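Local coordinates for protein protease (Penicillium cyclopium, PDB 5Z6O) that hydrolyses peptide bonds as a subtilisin-type serine protease of the proteinase K kind, probably acting on casein, gelatin and type IV collagen, at residues A[126-138]-A[228-242]; A[154-166]-A[174-186]. All coordinates share one frame; numbering follows the deposited sequence. Where two conformers were deposited one is given.

Contact 1 (A[126-138]-A[228-242]). With PMS (phenylmethanesulfonic acid), chain C.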
# COMPACT_ATOMS: atom_id res chain seq x y z
N GLY A 126 8.26 -4.92 -19.21
CA GLY A 126 9.08 -6.01 -18.74
C GLY A 126 9.19 -6.11 -17.24
O GLY A 126 10.21 -6.57 -16.73
N ALA A 127 8.16 -5.67 -16.50
CA ALA A 127 8.20 -5.64 -15.03
C ALA A 127 7.51 -6.84 -14.39
O ALA A 127 7.28 -6.85 -13.17
CB ALA A 127 7.58 -4.34 -14.52
N THR A 128 7.19 -7.86 -15.17
CA THR A 128 6.57 -9.06 -14.62
C THR A 128 7.45 -9.67 -13.54
O THR A 128 8.64 -9.90 -13.76
CB THR A 128 6.32 -10.07 -15.73
OG1 THR A 128 5.46 -9.47 -16.71
CG2 THR A 128 5.67 -11.33 -15.17
N GLY A 129 6.85 -9.93 -12.37
CA GLY A 129 7.55 -10.46 -11.22
C GLY A 129 8.24 -9.42 -10.38
O GLY A 129 8.71 -9.76 -9.29
N LYS A 130 8.29 -8.17 -10.82
CA LYS A 130 8.91 -7.11 -10.02
C LYS A 130 8.09 -5.84 -10.13
O LYS A 130 8.59 -4.74 -10.37
CB LYS A 130 10.37 -6.93 -10.41
CG LYS A 130 10.67 -6.95 -11.88
CD LYS A 130 12.19 -6.87 -12.08
CE LYS A 130 12.59 -6.15 -13.37
NZ LYS A 130 12.49 -7.03 -14.57
N SER A 131 6.78 -5.97 -9.92
CA SER A 131 5.81 -4.88 -10.00
C SER A 131 4.92 -4.98 -8.77
O SER A 131 4.70 -6.09 -8.27
CB SER A 131 4.87 -4.95 -11.23
OG SER A 131 5.53 -4.81 -12.46
N VAL A 132 4.35 -3.83 -8.35
CA VAL A 132 3.52 -3.77 -7.14
C VAL A 132 2.26 -2.99 -7.46
O VAL A 132 2.30 -2.01 -8.22
CB VAL A 132 4.32 -3.10 -5.98
CG1 VAL A 132 3.39 -2.75 -4.81
CG2 VAL A 132 5.45 -4.01 -5.56
N MET A 133 1.13 -3.47 -6.95
CA MET A 133 -0.11 -2.74 -7.09
C MET A 133 -0.69 -2.50 -5.71
O MET A 133 -0.76 -3.43 -4.91
CB MET A 133 -1.11 -3.52 -7.96
CG MET A 133 -2.44 -2.80 -8.12
SD MET A 133 -3.66 -3.71 -9.12
CE MET A 133 -2.97 -3.52 -10.76
N ASN A 134 -1.12 -1.28 -5.46
CA ASN A 134 -1.76 -0.96 -4.19
C ASN A 134 -3.24 -0.65 -4.42
O ASN A 134 -3.58 0.22 -5.24
CB ASN A 134 -1.10 0.22 -3.50
CG ASN A 134 -1.70 0.47 -2.12
OD1 ASN A 134 -1.43 -0.29 -1.17
ND2 ASN A 134 -2.53 1.48 -2.00
N MET A 135 -4.12 -1.28 -3.64
CA MET A 135 -5.57 -1.05 -3.77
C MET A 135 -6.09 -0.66 -2.40
O MET A 135 -6.36 -1.52 -1.58
CB MET A 135 -6.33 -2.26 -4.31
CG MET A 135 -6.10 -2.41 -5.81
SD MET A 135 -7.24 -3.69 -6.53
CE MET A 135 -8.85 -2.96 -6.31
N SER A 136 -6.21 0.63 -2.15
CA SER A 136 -6.76 1.11 -0.88
C SER A 136 -8.22 1.43 -1.04
O SER A 136 -8.63 2.56 -0.87
CB SER A 136 -5.98 2.34 -0.40
OG SER A 136 -4.69 1.98 0.08
N LEU A 137 -9.00 0.48 -1.50
CA LEU A 137 -10.42 0.63 -1.70
C LEU A 137 -11.03 -0.75 -1.53
O LEU A 137 -10.34 -1.77 -1.57
CB LEU A 137 -10.77 1.21 -3.07
CG LEU A 137 -10.21 0.45 -4.27
CD1 LEU A 137 -11.10 -0.70 -4.72
CD2 LEU A 137 -9.95 1.41 -5.44
N GLY A 138 -12.32 -0.79 -1.30
CA GLY A 138 -12.93 -2.06 -0.99
C GLY A 138 -14.42 -1.89 -1.06
O GLY A 138 -14.94 -0.77 -1.13
N SER A 228 -6.88 2.09 4.34
CA SER A 228 -6.30 2.71 3.15
C SER A 228 -4.88 3.20 3.40
O SER A 228 -4.08 3.28 2.45
CB SER A 228 -7.15 3.91 2.66
OG SER A 228 -8.42 3.45 2.19
N MET A 229 -4.59 3.66 4.62
CA MET A 229 -3.26 4.14 4.97
C MET A 229 -2.29 3.01 5.29
O MET A 229 -1.07 3.16 5.16
CB MET A 229 -3.36 5.07 6.18
CG MET A 229 -3.90 6.49 5.86
SD MET A 229 -5.62 6.51 5.29
CE MET A 229 -5.45 7.01 3.60
N ALA A 230 -2.83 1.87 5.71
CA ALA A 230 -2.04 0.72 6.09
C ALA A 230 -1.50 0.01 4.86
O ALA A 230 -0.29 -0.22 4.74
CB ALA A 230 -2.92 -0.20 6.95
N ALA A 231 -2.36 -0.27 3.88
CA ALA A 231 -1.93 -1.01 2.69
C ALA A 231 -0.69 -0.43 1.98
O ALA A 231 0.19 -1.22 1.60
CB ALA A 231 -3.09 -1.13 1.70
N PRO A 232 -0.58 0.88 1.74
CA PRO A 232 0.59 1.37 1.01
C PRO A 232 1.89 1.23 1.77
O PRO A 232 2.95 1.20 1.12
CB PRO A 232 0.24 2.85 0.72
CG PRO A 232 -0.82 3.20 1.68
CD PRO A 232 -1.60 1.92 1.88
N HIS A 233 1.87 1.13 3.11
CA HIS A 233 3.13 0.78 3.79
C HIS A 233 3.62 -0.57 3.28
O HIS A 233 4.83 -0.77 3.11
CB HIS A 233 2.95 0.70 5.31
CG HIS A 233 2.76 2.04 5.99
ND1 HIS A 233 1.53 2.66 6.09
CD2 HIS A 233 3.63 2.84 6.65
CE1 HIS A 233 1.66 3.78 6.78
NE2 HIS A 233 2.92 3.91 7.14
N VAL A 234 2.70 -1.51 3.07
CA VAL A 234 3.08 -2.85 2.64
C VAL A 234 3.44 -2.83 1.15
O VAL A 234 4.40 -3.51 0.74
CB VAL A 234 1.95 -3.86 2.96
CG1 VAL A 234 2.32 -5.28 2.48
CG2 VAL A 234 1.69 -3.90 4.46
N ALA A 235 2.76 -2.03 0.34
CA ALA A 235 3.16 -1.87 -1.06
C ALA A 235 4.59 -1.37 -1.13
O ALA A 235 5.42 -1.91 -1.89
CB ALA A 235 2.25 -0.88 -1.80
N GLY A 236 4.90 -0.35 -0.34
CA GLY A 236 6.27 0.16 -0.34
C GLY A 236 7.27 -0.86 0.17
O GLY A 236 8.37 -0.98 -0.37
N ALA A 237 6.92 -1.58 1.25
CA ALA A 237 7.86 -2.58 1.75
C ALA A 237 8.11 -3.68 0.73
O ALA A 237 9.22 -4.22 0.64
CB ALA A 237 7.34 -3.18 3.07
N ALA A 238 7.08 -4.08 -0.03
CA ALA A 238 7.30 -5.08 -1.06
C ALA A 238 8.26 -4.57 -2.11
O ALA A 238 9.16 -5.29 -2.53
CB ALA A 238 5.98 -5.50 -1.71
N ALA A 239 8.08 -3.31 -2.54
CA ALA A 239 9.00 -2.78 -3.55
C ALA A 239 10.42 -2.73 -3.00
O ALA A 239 11.39 -3.11 -3.68
CB ALA A 239 8.51 -1.39 -4.00
N TYR A 240 10.56 -2.30 -1.75
CA TYR A 240 11.84 -2.30 -1.06
C TYR A 240 12.49 -3.69 -1.06
O TYR A 240 13.68 -3.84 -1.37
CB TYR A 240 11.59 -1.80 0.34
CG TYR A 240 12.76 -1.84 1.26
CD1 TYR A 240 13.78 -0.90 1.17
CD2 TYR A 240 12.85 -2.83 2.22
CE1 TYR A 240 14.88 -0.94 2.03
CE2 TYR A 240 13.94 -2.87 3.13
CZ TYR A 240 14.93 -1.94 3.01
OH TYR A 240 15.97 -2.01 3.89
N LEU A 241 11.73 -4.73 -0.68
CA LEU A 241 12.33 -6.05 -0.58
C LEU A 241 12.65 -6.62 -1.95
O LEU A 241 13.62 -7.38 -2.09
CB LEU A 241 11.40 -7.00 0.19
CG LEU A 241 11.29 -6.65 1.67
CD1 LEU A 241 10.22 -7.50 2.36
CD2 LEU A 241 12.64 -6.87 2.34
N MET A 242 11.84 -6.30 -2.96
CA MET A 242 12.14 -6.74 -4.31
C MET A 242 13.48 -6.19 -4.77
O MET A 242 14.29 -6.92 -5.35
CB MET A 242 11.05 -6.30 -5.30
CG MET A 242 9.77 -7.11 -5.14
SD MET A 242 8.47 -6.35 -6.20
CE MET A 242 7.16 -7.51 -5.80
C PMS C . -10.87 4.04 1.95
S PMS C . -9.44 4.35 3.02
C1 PMS C . -11.30 2.57 2.02
C2 PMS C . -10.39 1.53 2.17
C3 PMS C . -10.82 0.22 2.23
C4 PMS C . -12.17 -0.09 2.13
C5 PMS C . -13.08 0.94 1.97
C6 PMS C . -12.65 2.26 1.93
O2S PMS C . -9.31 5.80 3.38
O1S PMS C . -9.58 3.68 4.35

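Contact 2 (A[154-166]-A[174-186]). With CA (calcium ion), chain B; PMS (phenylmethanesulfonic acid), chain C.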
# COMPACT_ATOMS: atom_id res chain seq x y z
N ARG A 154 -1.61 -13.52 -10.40
CA ARG A 154 -1.17 -14.60 -11.29
C ARG A 154 -0.35 -14.07 -12.46
O ARG A 154 0.49 -14.80 -13.01
CB ARG A 154 -2.40 -15.36 -11.81
CG ARG A 154 -2.14 -16.82 -12.05
CD ARG A 154 -3.36 -17.53 -12.65
NE ARG A 154 -4.65 -17.16 -12.04
CZ ARG A 154 -5.07 -17.55 -10.84
NH1 ARG A 154 -6.27 -17.17 -10.40
NH2 ARG A 154 -4.31 -18.32 -10.06
N SER A 155 -0.54 -12.80 -12.83
CA SER A 155 0.19 -12.16 -13.92
C SER A 155 1.51 -11.54 -13.49
O SER A 155 2.12 -10.82 -14.29
CB SER A 155 -0.66 -11.07 -14.57
OG SER A 155 -1.86 -11.65 -15.02
N GLY A 156 1.96 -11.81 -12.26
CA GLY A 156 3.25 -11.33 -11.79
C GLY A 156 3.27 -9.94 -11.16
O GLY A 156 4.32 -9.28 -11.19
N VAL A 157 2.15 -9.47 -10.60
CA VAL A 157 2.10 -8.18 -9.91
C VAL A 157 1.66 -8.43 -8.46
O VAL A 157 0.59 -9.01 -8.22
CB VAL A 157 1.14 -7.20 -10.60
CG1 VAL A 157 1.11 -5.84 -9.87
CG2 VAL A 157 1.56 -6.93 -12.05
N PHE A 158 2.49 -8.01 -7.49
CA PHE A 158 2.14 -8.16 -6.08
C PHE A 158 1.00 -7.21 -5.77
O PHE A 158 0.97 -6.09 -6.28
CB PHE A 158 3.36 -7.84 -5.21
CG PHE A 158 3.04 -7.63 -3.74
CD1 PHE A 158 3.01 -8.68 -2.85
CD2 PHE A 158 2.77 -6.35 -3.27
CE1 PHE A 158 2.73 -8.47 -1.50
CE2 PHE A 158 2.50 -6.12 -1.93
CZ PHE A 158 2.49 -7.17 -1.04
N LEU A 159 0.04 -7.65 -4.95
CA LEU A 159 -1.14 -6.82 -4.76
C LEU A 159 -1.41 -6.67 -3.27
O LEU A 159 -1.72 -7.65 -2.58
CB LEU A 159 -2.35 -7.42 -5.50
CG LEU A 159 -3.69 -6.69 -5.33
CD1 LEU A 159 -3.57 -5.17 -5.56
CD2 LEU A 159 -4.69 -7.31 -6.29
N SER A 160 -1.23 -5.47 -2.73
CA SER A 160 -1.60 -5.18 -1.35
C SER A 160 -2.96 -4.50 -1.33
O SER A 160 -3.21 -3.57 -2.09
CB SER A 160 -0.54 -4.29 -0.68
OG SER A 160 -0.37 -3.10 -1.39
N VAL A 161 -3.84 -4.98 -0.44
CA VAL A 161 -5.24 -4.55 -0.38
C VAL A 161 -5.60 -4.13 1.04
O VAL A 161 -5.32 -4.87 1.99
CB VAL A 161 -6.16 -5.71 -0.83
CG1 VAL A 161 -7.59 -5.31 -0.74
CG2 VAL A 161 -5.84 -6.10 -2.29
N ALA A 162 -6.29 -2.99 1.16
CA ALA A 162 -6.83 -2.59 2.45
C ALA A 162 -7.88 -3.58 2.92
O ALA A 162 -8.74 -4.03 2.15
CB ALA A 162 -7.44 -1.19 2.36
N ALA A 163 -7.85 -3.92 4.21
CA ALA A 163 -8.82 -4.92 4.68
C ALA A 163 -10.23 -4.36 4.77
O ALA A 163 -11.20 -5.15 4.73
CB ALA A 163 -8.40 -5.47 6.04
N GLY A 164 -10.38 -3.04 4.90
CA GLY A 164 -11.68 -2.44 5.09
C GLY A 164 -11.83 -1.86 6.49
O GLY A 164 -11.08 -2.17 7.43
N ASN A 165 -12.81 -0.97 6.62
CA ASN A 165 -12.95 -0.15 7.82
C ASN A 165 -14.26 -0.35 8.57
O ASN A 165 -14.72 0.56 9.24
CB ASN A 165 -12.83 1.34 7.47
CG ASN A 165 -11.54 1.67 6.75
OD1 ASN A 165 -10.49 1.12 7.06
ND2 ASN A 165 -11.61 2.56 5.79
N GLU A 166 -14.89 -1.52 8.47
CA GLU A 166 -16.22 -1.68 9.05
C GLU A 166 -16.21 -2.51 10.33
O GLU A 166 -17.28 -2.97 10.77
CB GLU A 166 -17.18 -2.28 8.02
CG GLU A 166 -17.28 -1.46 6.75
CD GLU A 166 -16.21 -1.85 5.74
OE1 GLU A 166 -15.82 -3.05 5.65
OE2 GLU A 166 -15.74 -0.96 5.02
N SER A 174 -14.53 -7.42 -0.82
CA SER A 174 -13.74 -7.64 -2.02
C SER A 174 -13.01 -6.35 -2.37
O SER A 174 -13.61 -5.28 -2.32
CB SER A 174 -14.63 -8.06 -3.19
OG SER A 174 -15.09 -9.38 -2.96
N PRO A 175 -11.73 -6.43 -2.76
CA PRO A 175 -10.93 -7.64 -3.00
C PRO A 175 -10.19 -8.19 -1.76
O PRO A 175 -9.37 -9.09 -1.93
CB PRO A 175 -9.93 -7.18 -4.08
CG PRO A 175 -9.74 -5.73 -3.82
CD PRO A 175 -11.04 -5.21 -3.23
N ALA A 176 -10.53 -7.74 -0.54
CA ALA A 176 -9.81 -8.23 0.64
C ALA A 176 -9.86 -9.75 0.76
O ALA A 176 -8.91 -10.36 1.27
CB ALA A 176 -10.38 -7.61 1.91
N SER A 177 -10.96 -10.37 0.32
CA SER A 177 -11.15 -11.80 0.46
C SER A 177 -10.58 -12.59 -0.71
O SER A 177 -10.71 -13.82 -0.72
CB SER A 177 -12.65 -12.14 0.62
OG SER A 177 -13.36 -11.68 -0.50
N ALA A 178 -9.94 -11.93 -1.67
CA ALA A 178 -9.54 -12.59 -2.91
C ALA A 178 -8.36 -13.53 -2.70
O ALA A 178 -7.54 -13.31 -1.80
CB ALA A 178 -9.17 -11.56 -3.98
N PRO A 179 -8.22 -14.53 -3.58
CA PRO A 179 -7.10 -15.47 -3.46
C PRO A 179 -5.76 -14.79 -3.72
O PRO A 179 -5.60 -14.06 -4.70
CB PRO A 179 -7.39 -16.52 -4.54
CG PRO A 179 -8.84 -16.31 -4.94
CD PRO A 179 -9.11 -14.87 -4.72
N ASN A 180 -4.80 -15.02 -2.81
CA ASN A 180 -3.39 -14.69 -3.00
C ASN A 180 -3.05 -13.21 -2.93
O ASN A 180 -1.91 -12.87 -3.29
CB ASN A 180 -2.89 -15.20 -4.36
CG ASN A 180 -3.11 -16.69 -4.50
OD1 ASN A 180 -2.72 -17.46 -3.62
ND2 ASN A 180 -3.77 -17.09 -5.58
N VAL A 181 -3.97 -12.34 -2.52
CA VAL A 181 -3.62 -10.93 -2.31
C VAL A 181 -3.05 -10.80 -0.92
O VAL A 181 -3.15 -11.73 -0.11
CB VAL A 181 -4.83 -10.00 -2.49
CG1 VAL A 181 -5.36 -10.07 -3.91
CG2 VAL A 181 -5.92 -10.32 -1.49
N CYS A 182 -2.42 -9.66 -0.63
CA CYS A 182 -1.82 -9.42 0.67
C CYS A 182 -2.75 -8.43 1.35
O CYS A 182 -2.82 -7.26 0.96
CB CYS A 182 -0.39 -8.89 0.50
SG CYS A 182 0.73 -9.34 1.86
N THR A 183 -3.56 -8.91 2.29
CA THR A 183 -4.64 -8.12 2.87
C THR A 183 -4.19 -7.53 4.21
O THR A 183 -3.76 -8.28 5.10
CB THR A 183 -5.86 -9.01 3.09
OG1 THR A 183 -6.29 -9.53 1.83
CG2 THR A 183 -6.99 -8.25 3.73
N ILE A 184 -4.34 -6.20 4.36
CA ILE A 184 -3.60 -5.46 5.39
C ILE A 184 -4.59 -4.80 6.35
O ILE A 184 -5.45 -4.02 5.93
CB ILE A 184 -2.67 -4.40 4.78
CG1 ILE A 184 -1.84 -4.96 3.61
CG2 ILE A 184 -1.77 -3.80 5.85
CD1 ILE A 184 -1.08 -6.25 4.01
N ALA A 185 -4.44 -5.08 7.65
CA ALA A 185 -5.21 -4.42 8.69
C ALA A 185 -4.42 -3.26 9.28
O ALA A 185 -3.21 -3.12 9.06
CB ALA A 185 -5.61 -5.42 9.79
N ALA A 186 -5.12 -2.39 10.01
CA ALA A 186 -4.56 -1.11 10.45
C ALA A 186 -4.17 -1.14 11.93
O ALA A 186 -4.99 -1.52 12.77
CB ALA A 186 -5.55 0.02 10.21
CA CA B . -3.35 -13.49 1.75
C PMS C . -10.87 4.04 1.95
S PMS C . -9.44 4.35 3.02
C1 PMS C . -11.30 2.57 2.02
C2 PMS C . -10.39 1.53 2.17
C3 PMS C . -10.82 0.22 2.23
C4 PMS C . -12.17 -0.09 2.13
C5 PMS C . -13.08 0.94 1.97
C6 PMS C . -12.65 2.26 1.93
O2S PMS C . -9.31 5.80 3.38
O1S PMS C . -9.58 3.68 4.35
O HOH W 1 0.08 -10.41 -3.70
O HOH W 2 -4.86 -14.82 0.02
O HOH W 3 -5.41 -12.46 1.76
O HOH W 4 -1.41 -14.09 0.54
O HOH W 5 -4.57 -14.23 3.49
O HOH W 6 -3.03 -15.77 2.47

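Contact 1 (A[126-138]-A[228-242])
Val132 and Met242 meet where the helix carrying the nucleophile lies against the parallel sheet of the subtilisin fold. Strand 131-135 and helix 228-242 run antiparallel, at 175°, with their axes 8.1 Å apart at closest. Ala231, Ala235 and Ala238 turn their CB atoms to the strand, short enough to admit so close a helix. Val132 uses both branches: CG1 lies 3.7 Å from Ala235 CB, while CG2 sits between Ala238, Ala239 and the thioether of Met242. That methionine is easily followed outward. Its CB leaves the helix toward the strand, and CG carries the chain on without a bend (chi2 173°), which brings SD 3.9 Å from Val132 CG2. The same sulfur rests 3.9 Å from Lys130 CA, and CE goes on to touch Ser131 O at 3.8 Å, so the end of the side chain runs along the backbone of Lys130 and Ser131. At the other end the contact turns polar. Ser136 OG donates to Ser228 O at 2.8 Å, though that carbonyl is crowded in the model and its exact position is less certain. Strand 157-162 also packs on this helix, Phe158 against Ala238 and Ser160 against Ala235. Ser228, by close similarity the serine of the charge relay system with Asp42 and His73, is sulfonylated here: its OG is bonded covalently to S of the phenylmethanesulfonyl group at 1.6 Å. Oxygen O1S of that group takes the oxyanion position, held by Asn165 ND2 and by the backbone N of Ser228, which donates to it over 3.1 Å at 147°.

Contact 2 (A[154-166]-A[174-186])
Leu159 and Cys182 start a ladder of four backbone bonds between two parallel strands of the central sheet of this subtilisin fold. Leu159 O accepts from Cys182 N at 2.9 Å in a nearly straight bond (164°). Cys182 O then takes Val161 N, also at 2.9 Å, and Val161 O takes Ile184 N at the same 2.9 Å. The last rung is more bent: Ala163 N reaches Ile184 O at 3.0 Å with 140° at the hydrogen. Thr183 N points outward to Asp204 OD2, and Val181 O binds the calcium ion at 2.6 Å; Asp204 and five waters complete that site. The Thr183 side chain ties the 175-178 turn to a water of the calcium shell. OG1 stands opposite the carbonyl carbon about CA-CB (chi1 -61°) and donates to an in-plane lone pair of Ala176 O at 2.8 Å, while CG2 packs on Ala163. The same hydroxyl accepts at 3.1 Å from water 3, a calcium ligand. A valine here would probably leave Ala176 O without its donor and the calcium-bound water without its acceptor. On this side of the sheet Val161 packs against the 175-178 turn, its CG1 3.8 Å from Pro175 CG and its CG2 against Val181. The opposite face carries Phe158, whose ring meets CB of Cys182, the residue in a disulfide with Cys253. Helix 227-245 lies on that face, where Ile184 touches Val234, helix 143-154 touches Leu159 on the other, and strands 131-135 and 205-208 continue the sheet on either side.

Contact 1 and contact 2 have centres 10 Å apart and share the seven-stranded parallel sheet, in which strands 131-135 and 157-162 are neighbours. The first joins a strand to the helix packed on its face, the second joins two strands edge by edge. Along the chain the order is 126-138, 154-166, 174-186 and 228-242, so both halves of contact 2 come between the halves of contact 1. Direct touches include Met133 N to Phe158 O, probably a hydrogen bond. Both contacts end at the inhibitor, so the shared sheet and helix 227-245 bring the nucleophile and the oxyanion site together.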